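Local coordinates for germination protein (Bacillus megaterium, PDB 6O59), which forms the N-terminal domain of the A subunit of the spore germinant receptor GerK3 and so probably takes part in triggering spore germination, at residues M159-I164 and P240-A244; T182-Y188 and R251-D257; N246-I252 and I264-F269. All blocks are in the same frame, centred on the assembly; numbering follows the deposited sequence.

Interaction 1 (M159-I164 and P240-A244)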
loop_
_atom_site.group_PDB
_atom_site.type_symbol
_atom_site.label_atom_id
_atom_site.label_comp_id
_atom_site.label_asym_id
_atom_site.label_seq_id
_atom_site.Cartn_x
_atom_site.Cartn_y
_atom_site.Cartn_z
ATOM N N MET A 159 -0.377 8.041 5.341
ATOM C CA MET A 159 0.204 9.379 5.266
ATOM C C MET A 159 1.379 9.413 4.296
ATOM O O MET A 159 1.436 10.332 3.486
ATOM C CB MET A 159 0.619 9.886 6.660
ATOM C CG MET A 159 -0.592 10.161 7.554
ATOM S SD MET A 159 -0.217 10.740 9.220
ATOM C CE MET A 159 -0.208 12.443 8.924
ATOM N N VAL A 160 2.262 8.398 4.327
ATOM C CA VAL A 160 3.425 8.291 3.435
ATOM C C VAL A 160 2.934 8.063 1.984
ATOM O O VAL A 160 3.360 8.781 1.071
ATOM C CB VAL A 160 4.420 7.182 3.886
ATOM C CG1 VAL A 160 5.562 7.039 2.883
ATOM C CG2 VAL A 160 4.960 7.436 5.296
ATOM N N ARG A 161 2.014 7.089 1.798
ATOM C CA ARG A 161 1.371 6.722 0.525
ATOM C C ARG A 161 0.728 7.902 -0.220
ATOM O O ARG A 161 0.485 7.813 -1.423
ATOM C CB ARG A 161 0.272 5.665 0.774
ATOM C CG ARG A 161 0.810 4.259 0.997
ATOM C CD ARG A 161 1.498 3.722 -0.237
ATOM N NE ARG A 161 1.508 2.270 -0.244
ATOM C CZ ARG A 161 2.335 1.539 -0.973
ATOM N NH1 ARG A 161 3.233 2.123 -1.752
ATOM N NH2 ARG A 161 2.293 0.216 -0.904
ATOM N N ARG A 162 0.377 8.958 0.515
ATOM C CA ARG A 162 -0.261 10.152 -0.013
ATOM C C ARG A 162 0.770 11.071 -0.642
ATOM O O ARG A 162 0.436 11.802 -1.576
ATOM C CB ARG A 162 -1.028 10.874 1.083
ATOM C CG ARG A 162 -2.400 10.296 1.298
ATOM C CD ARG A 162 -3.277 11.194 2.154
ATOM N NE ARG A 162 -4.589 10.608 2.459
ATOM C CZ ARG A 162 -4.904 10.015 3.609
ATOM N NH1 ARG A 162 -3.989 9.876 4.566
ATOM N NH2 ARG A 162 -6.133 9.549 3.810
ATOM N N ILE A 163 2.029 11.007 -0.134
ATOM C CA ILE A 163 3.197 11.791 -0.575
ATOM C C ILE A 163 4.007 11.019 -1.648
ATOM O O ILE A 163 4.307 11.584 -2.700
ATOM C CB ILE A 163 4.094 12.182 0.639
ATOM C CG1 ILE A 163 3.263 12.821 1.762
ATOM C CG2 ILE A 163 5.242 13.098 0.196
ATOM C CD1 ILE A 163 4.032 13.399 2.874
ATOM N N ILE A 164 4.394 9.758 -1.364
ATOM C CA ILE A 164 5.162 8.934 -2.313
ATOM C C ILE A 164 4.165 8.087 -3.078
ATOM O O ILE A 164 3.636 7.121 -2.524
ATOM C CB ILE A 164 6.258 8.079 -1.587
ATOM C CG1 ILE A 164 7.208 8.948 -0.744
ATOM C CG2 ILE A 164 7.046 7.191 -2.554
ATOM C CD1 ILE A 164 8.166 9.829 -1.507
ATOM N N PRO A 240 5.692 13.196 7.993
ATOM C CA PRO A 240 5.695 12.273 6.823
ATOM C C PRO A 240 6.559 12.747 5.636
ATOM O O PRO A 240 7.105 11.899 4.928
ATOM C CB PRO A 240 4.207 12.169 6.430
ATOM C CG PRO A 240 3.454 12.541 7.698
ATOM C CD PRO A 240 4.312 13.608 8.341
ATOM N N ASP A 241 6.709 14.079 5.423
ATOM C CA ASP A 241 7.546 14.620 4.333
ATOM C C ASP A 241 9.029 14.279 4.544
ATOM O O ASP A 241 9.715 13.969 3.573
ATOM C CB ASP A 241 7.363 16.127 4.154
ATOM C CG ASP A 241 7.494 16.933 5.424
ATOM O OD1 ASP A 241 6.627 16.772 6.327
ATOM O OD2 ASP A 241 8.436 17.743 5.512
ATOM N N VAL A 242 9.502 14.271 5.811
ATOM C CA VAL A 242 10.883 13.913 6.170
ATOM C C VAL A 242 11.107 12.416 5.867
ATOM O O VAL A 242 12.164 12.061 5.320
ATOM C CB VAL A 242 11.230 14.304 7.628
ATOM C CG1 VAL A 242 12.633 13.840 8.028
ATOM C CG2 VAL A 242 11.102 15.818 7.813
ATOM N N VAL A 243 10.094 11.563 6.149
ATOM C CA VAL A 243 10.136 10.121 5.848
ATOM C C VAL A 243 10.207 9.957 4.330
ATOM O O VAL A 243 11.092 9.270 3.825
ATOM C CB VAL A 243 8.939 9.356 6.478
ATOM C CG1 VAL A 243 8.724 7.997 5.817
ATOM C CG2 VAL A 243 9.131 9.198 7.984
ATOM N N ALA A 244 9.329 10.668 3.608
ATOM C CA ALA A 244 9.264 10.664 2.141
ATOM C C ALA A 244 10.635 11.037 1.531
ATOM O O ALA A 244 11.125 10.321 0.651
ATOM C CB ALA A 244 8.176 11.611 1.669
#
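Met159 crosses the Pro240 ring at a slant, its CB 4.0 Å and its CE 3.9 Å from Pro240 CG. The bend in the methionine chain, chi3 90°, folds the terminal methyl back to the proline, so both ends of the side chain meet the same ring carbon. Ile163 comes at Pro240 from another direction, crossing it at about a right angle with CD1 3.8 Å from Pro240 CB and passing close to the backbone N of Asp241. Its other branch, CG2, drops onto the methyl of Ala244. Helices 153-163 and 240-248 meet here, their short segments crossing at -60° with the axes 9.2 Å apart. Pro240 stands in the first turn of its helix, and Ala244, one turn later, is bonded back to it through Ala244 N and Pro240 O. Ile164, the next residue along from Ile163, reaches the alanine as well: its CD1 is 3.6 Å from Ala244 CB, so two isoleucines converge on one small side chain. Deeper in, Val160 CG2 meets Val243 CG1 at 3.8 Å, the two valines crossing roughly at right angles. Phe149 covers both Pro240 and Val243 from a loop, and Val160 also packs on Phe255 of strand 252-256. Asp241 points its CB away from this interface, its carboxylate held by a salt bridge to Arg239.

Interaction 2 (T182-Y188 and R251-D257)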
loop_
_atom_site.group_PDB
_atom_site.type_symbol
_atom_site.label_atom_id
_atom_site.label_comp_id
_atom_site.label_asym_id
_atom_site.label_seq_id
_atom_site.Cartn_x
_atom_site.Cartn_y
_atom_site.Cartn_z
ATOM N N THR A 182 5.581 -7.270 18.926
ATOM C CA THR A 182 5.074 -5.959 18.523
ATOM C C THR A 182 4.994 -5.932 17.004
ATOM O O THR A 182 5.939 -6.353 16.323
ATOM C CB THR A 182 5.975 -4.811 19.074
ATOM O OG1 THR A 182 6.064 -4.899 20.503
ATOM C CG2 THR A 182 5.475 -3.441 18.695
ATOM N N ASP A 183 3.873 -5.426 16.480
ATOM C CA ASP A 183 3.662 -5.290 15.045
ATOM C C ASP A 183 4.449 -4.104 14.529
ATOM O O ASP A 183 4.485 -3.041 15.157
ATOM C CB ASP A 183 2.175 -5.181 14.702
ATOM C CG ASP A 183 1.457 -6.491 14.905
ATOM O OD1 ASP A 183 1.609 -7.381 14.054
ATOM O OD2 ASP A 183 0.767 -6.635 15.934
ATOM N N VAL A 184 5.120 -4.321 13.401
ATOM C CA VAL A 184 6.000 -3.364 12.759
ATOM C C VAL A 184 5.813 -3.432 11.245
ATOM O O VAL A 184 5.655 -4.530 10.706
ATOM C CB VAL A 184 7.465 -3.707 13.188
ATOM C CG1 VAL A 184 8.494 -3.350 12.120
ATOM C CG2 VAL A 184 7.812 -3.042 14.509
ATOM N N THR A 185 5.846 -2.269 10.559
ATOM C CA THR A 185 5.831 -2.215 9.101
ATOM C C THR A 185 7.101 -1.461 8.641
ATOM O O THR A 185 7.378 -0.346 9.082
ATOM C CB THR A 185 4.517 -1.667 8.524
ATOM O OG1 THR A 185 3.487 -2.621 8.781
ATOM C CG2 THR A 185 4.596 -1.445 7.009
ATOM N N LEU A 186 7.868 -2.121 7.782
ATOM C CA LEU A 186 9.106 -1.668 7.152
ATOM C C LEU A 186 8.800 -1.107 5.739
ATOM O O LEU A 186 8.002 -1.692 5.018
ATOM C CB LEU A 186 10.025 -2.896 7.071
ATOM C CG LEU A 186 11.486 -2.703 6.673
ATOM C CD1 LEU A 186 12.351 -3.691 7.389
ATOM C CD2 LEU A 186 11.685 -2.893 5.175
ATOM N N MET A 187 9.444 -0.003 5.350
ATOM C CA MET A 187 9.291 0.666 4.052
ATOM C C MET A 187 10.628 0.948 3.375
ATOM O O MET A 187 11.569 1.382 4.040
ATOM C CB MET A 187 8.603 2.023 4.247
ATOM C CG MET A 187 7.163 2.036 4.010
ATOM S SD MET A 187 6.691 3.749 4.322
ATOM C CE MET A 187 4.997 3.529 4.754
ATOM N N TYR A 188 10.670 0.814 2.039
ATOM C CA TYR A 188 11.824 1.140 1.200
ATOM C C TYR A 188 11.356 1.263 -0.245
ATOM O O TYR A 188 10.362 0.631 -0.611
ATOM C CB TYR A 188 12.962 0.100 1.345
ATOM C CG TYR A 188 12.617 -1.282 0.833
ATOM C CD1 TYR A 188 11.931 -2.197 1.630
ATOM C CD2 TYR A 188 12.999 -1.687 -0.449
ATOM C CE1 TYR A 188 11.606 -3.471 1.157
ATOM C CE2 TYR A 188 12.678 -2.956 -0.933
ATOM C CZ TYR A 188 11.986 -3.846 -0.127
ATOM O OH TYR A 188 11.681 -5.095 -0.621
ATOM N N ARG A 251 16.888 5.203 1.871
ATOM C CA ARG A 251 16.789 4.795 3.265
ATOM C C ARG A 251 15.524 3.970 3.483
ATOM O O ARG A 251 14.678 3.871 2.582
ATOM C CB ARG A 251 16.823 6.004 4.211
ATOM C CG ARG A 251 18.003 6.921 3.954
ATOM C CD ARG A 251 18.577 7.492 5.225
ATOM N NE ARG A 251 19.226 8.758 4.918
ATOM C CZ ARG A 251 19.789 9.557 5.810
ATOM N NH1 ARG A 251 20.314 10.712 5.432
ATOM N NH2 ARG A 251 19.796 9.229 7.094
ATOM N N ILE A 252 15.426 3.366 4.683
ATOM C CA ILE A 252 14.364 2.475 5.127
ATOM C C ILE A 252 13.563 3.153 6.257
ATOM O O ILE A 252 14.158 3.672 7.207
ATOM C CB ILE A 252 14.984 1.102 5.572
ATOM C CG1 ILE A 252 15.521 0.311 4.370
ATOM C CG2 ILE A 252 13.988 0.227 6.377
ATOM C CD1 ILE A 252 16.939 0.580 3.976
ATOM N N ALA A 253 12.223 3.137 6.147
ATOM C CA ALA A 253 11.332 3.697 7.169
ATOM C C ALA A 253 10.657 2.560 7.974
ATOM O O ALA A 253 10.182 1.594 7.396
ATOM C CB ALA A 253 10.286 4.612 6.535
ATOM N N ILE A 254 10.669 2.658 9.305
ATOM C CA ILE A 254 10.067 1.651 10.183
ATOM C C ILE A 254 8.986 2.304 11.011
ATOM O O ILE A 254 9.226 3.336 11.641
ATOM C CB ILE A 254 11.118 0.942 11.084
ATOM C CG1 ILE A 254 12.236 0.279 10.249
ATOM C CG2 ILE A 254 10.465 -0.057 12.043
ATOM C CD1 ILE A 254 13.614 0.470 10.840
ATOM N N PHE A 255 7.803 1.691 11.010
ATOM C CA PHE A 255 6.662 2.114 11.817
ATOM C C PHE A 255 6.345 1.038 12.835
ATOM O O PHE A 255 6.014 -0.093 12.460
ATOM C CB PHE A 255 5.429 2.434 10.953
ATOM C CG PHE A 255 5.636 3.657 10.107
ATOM C CD1 PHE A 255 5.506 4.924 10.653
ATOM C CD2 PHE A 255 6.017 3.543 8.769
ATOM C CE1 PHE A 255 5.723 6.048 9.880
ATOM C CE2 PHE A 255 6.208 4.675 7.986
ATOM C CZ PHE A 255 6.054 5.919 8.545
ATOM N N VAL A 256 6.492 1.387 14.123
ATOM C CA VAL A 256 6.222 0.502 15.254
ATOM C C VAL A 256 4.837 0.844 15.834
ATOM O O VAL A 256 4.507 2.021 15.993
ATOM C CB VAL A 256 7.342 0.612 16.314
ATOM C CG1 VAL A 256 7.164 -0.425 17.420
ATOM C CG2 VAL A 256 8.719 0.475 15.665
ATOM N N ASP A 257 4.036 -0.193 16.133
ATOM C CA ASP A 257 2.705 -0.063 16.711
ATOM C C ASP A 257 2.766 0.669 18.051
ATOM O O ASP A 257 3.532 0.289 18.948
ATOM C CB ASP A 257 2.066 -1.452 16.874
ATOM C CG ASP A 257 0.594 -1.466 17.245
ATOM O OD1 ASP A 257 -0.109 -0.491 16.921
ATOM O OD2 ASP A 257 0.140 -2.470 17.823
#
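The Phe255 ring takes the sulfur of Met187 at its edge, in the ring plane, with Met187 SD 5.2 Å from the ring centroid, a Met-aromatic contact. Met187 CE approaches the same ring obliquely and comes within 3.6 Å of Phe255 CE2. Beyond CG the methionine chain runs extended (chi2 -180°), which carries sulfur and methyl across to the phenylalanine two residues along the partner strand from Ala253, its direct opposite. A further ring, that of Phe149, packs edge-to-face with Phe255. The backbones behind these side chains, strands 182-189 and 252-256, run antiparallel as neighbours in a five-stranded sheet. Thr185 with Phe255 and Met187 with Ala253 are the hydrogen-bonded pairs, each joined by two N-H to O bonds; Thr185 N reaches Phe255 O at 2.9 Å. Beyond them Asp257 N adds a bond of 3.0 Å to Asp183 O. The face with Thr185, Met187, Ala253 and Phe255 looks to helices 153-163 and 240-248. On the other face Val184 and Val256 lie side by side, pointing the same way, with Val184 CG2 3.8 Å from Val256 CG2, while Val184 CG1 touches Ile254 CG2. Leu186 packs its CG on Ile252 CG2 at 3.9 Å, and both residues also touch helix 195-206. At the Asp257 end, the carboxylate of Asp183 turns to Lys175 in a salt bridge.

Interaction 3 (N246-I252 and I264-F269)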
loop_
_atom_site.group_PDB
_atom_site.type_symbol
_atom_site.label_atom_id
_atom_site.label_comp_id
_atom_site.label_asym_id
_atom_site.label_seq_id
_atom_site.Cartn_x
_atom_site.Cartn_y
_atom_site.Cartn_z
ATOM N N ASN A 246 13.705 10.830 2.949
ATOM C CA ASN A 246 14.696 9.773 3.198
ATOM C C ASN A 246 14.433 8.526 2.358
ATOM O O ASN A 246 15.389 7.881 1.912
ATOM C CB ASN A 246 14.778 9.414 4.661
ATOM C CG ASN A 246 15.446 10.485 5.474
ATOM O OD1 ASN A 246 14.843 11.083 6.362
ATOM N ND2 ASN A 246 16.701 10.774 5.179
ATOM N N LEU A 247 13.151 8.211 2.098
ATOM C CA LEU A 247 12.802 7.074 1.243
ATOM C C LEU A 247 13.319 7.302 -0.183
ATOM O O LEU A 247 13.848 6.364 -0.773
ATOM C CB LEU A 247 11.292 6.788 1.232
ATOM C CG LEU A 247 10.721 6.105 2.461
ATOM C CD1 LEU A 247 9.221 6.217 2.456
ATOM C CD2 LEU A 247 11.177 4.652 2.583
ATOM N N LEU A 248 13.243 8.550 -0.696
ATOM C CA LEU A 248 13.735 8.882 -2.039
ATOM C C LEU A 248 15.270 8.900 -2.094
ATOM O O LEU A 248 15.834 8.900 -3.188
ATOM C CB LEU A 248 13.168 10.217 -2.554
ATOM C CG LEU A 248 11.652 10.277 -2.734
ATOM C CD1 LEU A 248 11.153 11.679 -2.582
ATOM C CD2 LEU A 248 11.206 9.662 -4.056
ATOM N N GLU A 249 15.942 8.892 -0.926
ATOM C CA GLU A 249 17.412 8.848 -0.829
ATOM C C GLU A 249 17.943 7.406 -0.811
ATOM O O GLU A 249 19.148 7.221 -0.924
ATOM C CB GLU A 249 17.900 9.549 0.455
ATOM C CG GLU A 249 17.860 11.059 0.448
ATOM C CD GLU A 249 18.052 11.690 1.813
ATOM O OE1 GLU A 249 18.854 11.159 2.619
ATOM O OE2 GLU A 249 17.395 12.725 2.076
ATOM N N GLY A 250 17.072 6.413 -0.605
ATOM C CA GLY A 250 17.487 5.014 -0.503
ATOM C C GLY A 250 17.475 4.451 0.912
ATOM O O GLY A 250 17.982 3.345 1.147
ATOM N N ARG A 251 16.888 5.203 1.871
ATOM C CA ARG A 251 16.789 4.795 3.265
ATOM C C ARG A 251 15.524 3.970 3.483
ATOM O O ARG A 251 14.678 3.871 2.582
ATOM C CB ARG A 251 16.823 6.004 4.211
ATOM C CG ARG A 251 18.003 6.921 3.954
ATOM C CD ARG A 251 18.577 7.492 5.225
ATOM N NE ARG A 251 19.226 8.758 4.918
ATOM C CZ ARG A 251 19.789 9.557 5.810
ATOM N NH1 ARG A 251 20.314 10.712 5.432
ATOM N NH2 ARG A 251 19.796 9.229 7.094
ATOM N N ILE A 252 15.426 3.366 4.683
ATOM C CA ILE A 252 14.364 2.475 5.127
ATOM C C ILE A 252 13.563 3.153 6.257
ATOM O O ILE A 252 14.158 3.672 7.207
ATOM C CB ILE A 252 14.984 1.102 5.572
ATOM C CG1 ILE A 252 15.521 0.311 4.370
ATOM C CG2 ILE A 252 13.988 0.227 6.377
ATOM C CD1 ILE A 252 16.939 0.580 3.976
ATOM N N ILE A 264 13.770 6.296 10.735
ATOM C CA ILE A 264 14.610 6.295 9.527
ATOM C C ILE A 264 15.884 5.551 9.840
ATOM O O ILE A 264 16.515 5.809 10.872
ATOM C CB ILE A 264 14.880 7.746 9.053
ATOM C CG1 ILE A 264 13.565 8.496 8.668
ATOM C CG2 ILE A 264 15.951 7.823 7.939
ATOM C CD1 ILE A 264 12.738 7.906 7.554
ATOM N N ALA A 265 16.246 4.605 8.969
ATOM C CA ALA A 265 17.466 3.818 9.136
ATOM C C ALA A 265 18.224 3.638 7.802
ATOM O O ALA A 265 17.611 3.366 6.769
ATOM C CB ALA A 265 17.145 2.462 9.758
ATOM N N PRO A 266 19.568 3.773 7.800
ATOM C CA PRO A 266 20.450 4.173 8.909
ATOM C C PRO A 266 20.368 5.698 9.078
ATOM O O PRO A 266 20.119 6.405 8.097
ATOM C CB PRO A 266 21.842 3.675 8.450
ATOM C CG PRO A 266 21.630 2.984 7.108
ATOM C CD PRO A 266 20.359 3.569 6.575
ATOM N N ALA A 267 20.530 6.203 10.315
ATOM C CA ALA A 267 20.442 7.645 10.583
ATOM C C ALA A 267 21.585 8.420 9.890
ATOM O O ALA A 267 21.355 9.516 9.389
ATOM C CB ALA A 267 20.444 7.908 12.079
ATOM N N LEU A 268 22.787 7.831 9.820
ATOM C CA LEU A 268 23.922 8.414 9.114
ATOM C C LEU A 268 24.133 7.579 7.848
ATOM O O LEU A 268 24.478 6.395 7.932
ATOM C CB LEU A 268 25.179 8.491 9.999
ATOM C CG LEU A 268 26.357 9.287 9.465
ATOM C CD1 LEU A 268 26.044 10.784 9.388
ATOM C CD2 LEU A 268 27.576 9.048 10.304
ATOM N N PHE A 269 23.809 8.181 6.694
ATOM C CA PHE A 269 23.816 7.557 5.381
ATOM C C PHE A 269 24.327 8.563 4.355
ATOM O O PHE A 269 23.565 9.396 3.849
ATOM C CB PHE A 269 22.386 7.092 5.064
ATOM C CG PHE A 269 22.199 6.148 3.906
ATOM C CD1 PHE A 269 22.583 4.818 4.003
ATOM C CD2 PHE A 269 21.550 6.561 2.751
ATOM C CE1 PHE A 269 22.391 3.936 2.939
ATOM C CE2 PHE A 269 21.345 5.677 1.693
ATOM C CZ PHE A 269 21.762 4.367 1.795
#
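Two backbone bonds, Ile252 N to Ala265 O at 3.0 Å and Ala265 N to Ile252 O at 2.9 Å, make these residues an antiparallel hydrogen-bonded pair, two residues after Gly250, whose positive phi belongs to the Schellman motif that follows helix 240-248. Arg251 carries the side-chain contact. Its NH2 forks to two carbonyls of the turn after strand 262-265: Pro266 O at 3.0 Å, approached in the carbonyl plane, and Ala267 O at 2.8 Å, approached from well above its own carbonyl plane. Both bonds are bent at the hydrogen, 135° and 133°. On the far side of the guanidinium, NH1 forms a salt bridge of 3.2 Å with Glu249 OE1, so the group is held from two ends. Phe269 CB lies over one guanidinium face and Asn246 ND2 over the opposite one, each toward the rim. The Phe269 and Arg251 side chains slide past each other in opposite directions, the ring plane turned 44° from the guanidinium, and the ring brings its edge to Glu249 O, 3.7 Å from Phe269 CE2. Asn246 in turn lays its amide carbon CG 3.7 Å from Ile264 CG2, a methyl that Arg251 CD also touches. The contact thus fastens the end of helix 240-248 to the exit of strand 262-265; helix 195-206 packs against Ile252 and Pro266, and strand 235-237, next in the sheet beyond 262-265, touches Ile264.

Overall arrangement
From the N terminus, the end of helix 153-163 comes first and waits some 75 residues for its partner in interaction 1. Strand 182-189 opens interaction 2 before that loop has closed, and finds strand 252-256 only after helix 240-248 has gone by, so the two contacts cross. Interaction 3 is more local: it opens after interaction 1 has closed, crosses interaction 2, with which it shares Arg251 and Ile252, and closes over the short hairpin into strand 262-265. Helix 240-248 serves interactions 1 and 3, and Leu247 packs against the strands of interaction 2. Together they tie two helices to one face of the C-terminal five-stranded sheet, Ile164 meeting Leu248 and Val243 meeting Ala253.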